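Long-range contact in GTP cyclohydrolase (Enterococcus faecalis, PDB 2R41), which is a small alpha-beta protein of unknown function in the DUF960 family: residues S23-S31 / L78-P87. Sequence-based numbering, arbitrary orientation.
Sequences SLPSGLIDS and LPFSYSTAYP
Y86 and F80 both have CG trans to the carbonyl carbon (chi1 -66° and -52°), which carries their rings to the chain at the start of helix 26-40. P25 crosses the Y86 ring at about a right angle, with CD 3.4 Å from Y86 CE1. L28 CD1 approaches at Y86 CE2, 3.8 Å away, and L24 CD2 lies near Y86 CD1. S23 O is at the ring edge. S83 CB covers one face of the same ring, 3.6 Å above its plane. S83 also begins a type I turn to Y86.

At the other end, S31 OG lies at the edge of the F80 ring, and G27 O obliquely near it. S31 OG donates to G27 O at 3.2 Å, in the carbonyl plane. G27 O also accepts from S31 N. L28 CD2 and L78 CD1 pack 3.9 Å apart. P25 and F80 also pack on S22 of a second subunit, and S31 and L78 on L34 of a third.

No hydrogen bond joins the two segments. The loop between strands 73-78 and 89-94 is therefore held against the helix start by apolar packing, with two oxygens beside F80, while S31 OG spends its proton inside its own helix.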
loop_
_atom_site.group_PDB
_atom_site.type_symbol
_atom_site.label_atom_id
_atom_site.label_comp_id
_atom_site.label_asym_id
_atom_site.label_seq_id
_atom_site.Cartn_x
_atom_site.Cartn_y
_atom_site.Cartn_z
ATOM N N SER C 23 -10.400 -15.143 8.724
ATOM C CA SER C 23 -10.700 -16.256 9.549
ATOM C C SER C 23 -9.737 -16.365 10.739
ATOM O O SER C 23 -10.106 -16.908 11.781
ATOM C CB SER C 23 -10.710 -17.466 8.642
ATOM O OG SER C 23 -9.969 -18.536 9.190
ATOM N N LEU C 24 -8.520 -15.830 10.617
ATOM C CA LEU C 24 -7.594 -15.718 11.773
ATOM C C LEU C 24 -7.320 -14.268 12.130
ATOM O O LEU C 24 -7.205 -13.429 11.228
ATOM C CB LEU C 24 -6.243 -16.321 11.452
ATOM C CG LEU C 24 -6.102 -17.785 11.104
ATOM C CD1 LEU C 24 -4.595 -18.070 10.861
ATOM C CD2 LEU C 24 -6.689 -18.613 12.212
ATOM N N PRO C 25 -7.183 -13.951 13.426
ATOM C CA PRO C 25 -6.809 -12.580 13.747
ATOM C C PRO C 25 -5.405 -12.268 13.268
ATOM O O PRO C 25 -4.626 -13.169 13.070
ATOM C CB PRO C 25 -6.853 -12.561 15.264
ATOM C CG PRO C 25 -6.710 -13.971 15.683
ATOM C CD PRO C 25 -7.368 -14.769 14.626
ATOM N N SER C 26 -5.092 -11.004 13.075
ATOM C CA SER C 26 -3.745 -10.566 12.709
ATOM C C SER C 26 -2.554 -11.088 13.513
ATOM O O SER C 26 -1.504 -11.395 12.961
ATOM C CB SER C 26 -3.709 -9.078 12.809
ATOM O OG SER C 26 -4.050 -8.596 11.552
ATOM N N GLY C 27 -2.718 -11.157 14.819
ATOM C CA GLY C 27 -1.632 -11.481 15.685
ATOM C C GLY C 27 -1.249 -12.913 15.482
ATOM O O GLY C 27 -0.149 -13.326 15.846
ATOM N N LEU C 28 -2.147 -13.683 14.891
ATOM C CA LEU C 28 -1.866 -15.084 14.666
ATOM C C LEU C 28 -1.206 -15.316 13.319
ATOM O O LEU C 28 -0.307 -16.161 13.184
ATOM C CB LEU C 28 -3.143 -15.894 14.801
ATOM C CG LEU C 28 -3.129 -16.707 16.087
ATOM C CD1 LEU C 28 -4.527 -16.839 16.665
ATOM C CD2 LEU C 28 -2.519 -18.087 15.819
ATOM N N ILE C 29 -1.677 -14.589 12.319
ATOM C CA ILE C 29 -1.033 -14.602 11.046
ATOM C C ILE C 29 0.433 -14.173 11.273
ATOM O O ILE C 29 1.352 -14.906 10.900
ATOM C CB ILE C 29 -1.730 -13.666 10.073
ATOM C CG1 ILE C 29 -3.180 -14.120 9.839
ATOM C CG2 ILE C 29 -0.936 -13.583 8.780
ATOM C CD1 ILE C 29 -3.973 -13.337 8.742
ATOM N N ASP C 30 0.657 -13.040 11.938
ATOM C CA ASP C 30 2.019 -12.588 12.162
ATOM C C ASP C 30 2.838 -13.654 12.877
ATOM O O ASP C 30 4.017 -13.882 12.541
ATOM C CB ASP C 30 2.060 -11.286 12.955
ATOM C CG ASP C 30 1.534 -10.087 12.155
ATOM O OD1 ASP C 30 1.225 -10.266 10.935
ATOM O OD2 ASP C 30 1.405 -8.967 12.744
ATOM N N SER C 31 2.225 -14.304 13.864
ATOM C CA SER C 31 2.836 -15.480 14.484
ATOM C C SER C 31 3.376 -16.494 13.503
ATOM O O SER C 31 4.477 -16.989 13.712
ATOM C CB SER C 31 1.853 -16.197 15.379
ATOM O OG SER C 31 1.946 -15.634 16.650
ATOM N N LEU C 78 1.796 -21.108 21.547
ATOM C CA LEU C 78 1.561 -19.697 21.420
ATOM C C LEU C 78 0.787 -19.125 22.576
ATOM O O LEU C 78 -0.075 -19.797 23.161
ATOM C CB LEU C 78 0.823 -19.391 20.130
ATOM C CG LEU C 78 1.650 -19.507 18.856
ATOM C CD1 LEU C 78 0.799 -19.045 17.713
ATOM C CD2 LEU C 78 2.936 -18.711 18.968
ATOM N N PRO C 79 1.072 -17.851 22.888
ATOM C CA PRO C 79 0.380 -17.173 23.957
ATOM C C PRO C 79 -1.076 -16.995 23.630
ATOM O O PRO C 79 -1.874 -16.893 24.538
ATOM C CB PRO C 79 1.097 -15.812 24.052
ATOM C CG PRO C 79 1.760 -15.594 22.732
ATOM C CD PRO C 79 2.090 -16.989 22.241
ATOM N N PHE C 80 -1.429 -16.991 22.353
ATOM C CA PHE C 80 -2.807 -16.645 21.951
ATOM C C PHE C 80 -3.909 -17.640 22.291
ATOM O O PHE C 80 -3.666 -18.809 22.521
ATOM C CB PHE C 80 -2.859 -16.217 20.474
ATOM C CG PHE C 80 -1.866 -15.166 20.163
ATOM C CD1 PHE C 80 -1.929 -13.927 20.823
ATOM C CD2 PHE C 80 -0.820 -15.419 19.300
ATOM C CE1 PHE C 80 -0.984 -12.934 20.586
ATOM C CE2 PHE C 80 0.141 -14.444 19.048
ATOM C CZ PHE C 80 0.061 -13.199 19.687
ATOM N N SER C 81 -5.124 -17.136 22.329
ATOM C CA SER C 81 -6.272 -17.922 22.662
ATOM C C SER C 81 -6.744 -18.763 21.481
ATOM O O SER C 81 -6.916 -18.246 20.351
ATOM C CB SER C 81 -7.389 -16.994 23.066
ATOM O OG SER C 81 -7.961 -17.479 24.238
ATOM N N TYR C 82 -6.966 -20.053 21.745
ATOM C CA TYR C 82 -7.553 -20.953 20.765
ATOM C C TYR C 82 -9.041 -20.705 20.643
ATOM O O TYR C 82 -9.701 -20.374 21.623
ATOM C CB TYR C 82 -7.298 -22.420 21.126
ATOM C CG TYR C 82 -7.937 -23.413 20.158
ATOM C CD1 TYR C 82 -7.251 -23.860 19.032
ATOM C CD2 TYR C 82 -9.221 -23.894 20.373
ATOM C CE1 TYR C 82 -7.831 -24.772 18.150
ATOM C CE2 TYR C 82 -9.807 -24.792 19.512
ATOM C CZ TYR C 82 -9.116 -25.232 18.398
ATOM O OH TYR C 82 -9.717 -26.138 17.537
ATOM N N SER C 83 -9.527 -20.856 19.414
ATOM C CA SER C 83 -10.927 -20.813 19.066
ATOM C C SER C 83 -11.250 -21.943 18.075
ATOM O O SER C 83 -10.458 -22.262 17.201
ATOM C CB SER C 83 -11.253 -19.471 18.460
ATOM O OG SER C 83 -12.335 -19.604 17.563
ATOM N N THR C 84 -12.423 -22.552 18.210
ATOM C CA THR C 84 -12.807 -23.696 17.370
ATOM C C THR C 84 -13.154 -23.229 15.948
ATOM O O THR C 84 -13.272 -24.043 15.009
ATOM C CB THR C 84 -14.053 -24.350 17.911
ATOM O OG1 THR C 84 -15.170 -23.529 17.536
ATOM C CG2 THR C 84 -13.976 -24.516 19.458
ATOM N N ALA C 85 -13.343 -21.912 15.829
ATOM C CA ALA C 85 -13.654 -21.237 14.575
ATOM C C ALA C 85 -12.450 -21.175 13.652
ATOM O O ALA C 85 -12.609 -21.074 12.442
ATOM C CB ALA C 85 -14.174 -19.819 14.851
ATOM N N TYR C 86 -11.244 -21.219 14.218
ATOM C CA TYR C 86 -10.029 -21.098 13.419
ATOM C C TYR C 86 -9.902 -22.281 12.475
ATOM O O TYR C 86 -10.405 -23.372 12.765
ATOM C CB TYR C 86 -8.775 -20.998 14.297
ATOM C CG TYR C 86 -8.700 -19.755 15.136
ATOM C CD1 TYR C 86 -9.351 -18.575 14.747
ATOM C CD2 TYR C 86 -7.987 -19.744 16.322
ATOM C CE1 TYR C 86 -9.304 -17.423 15.533
ATOM C CE2 TYR C 86 -7.923 -18.594 17.118
ATOM C CZ TYR C 86 -8.585 -17.438 16.714
ATOM O OH TYR C 86 -8.513 -16.304 17.490
ATOM N N PRO C 87 -9.213 -22.069 11.348
ATOM C CA PRO C 87 -8.919 -23.106 10.381
ATOM C C PRO C 87 -7.964 -24.093 11.029
ATOM O O PRO C 87 -7.079 -23.679 11.764
ATOM C CB PRO C 87 -8.219 -22.327 9.274
ATOM C CG PRO C 87 -7.609 -21.177 9.982
ATOM C CD PRO C 87 -8.623 -20.780 10.955
#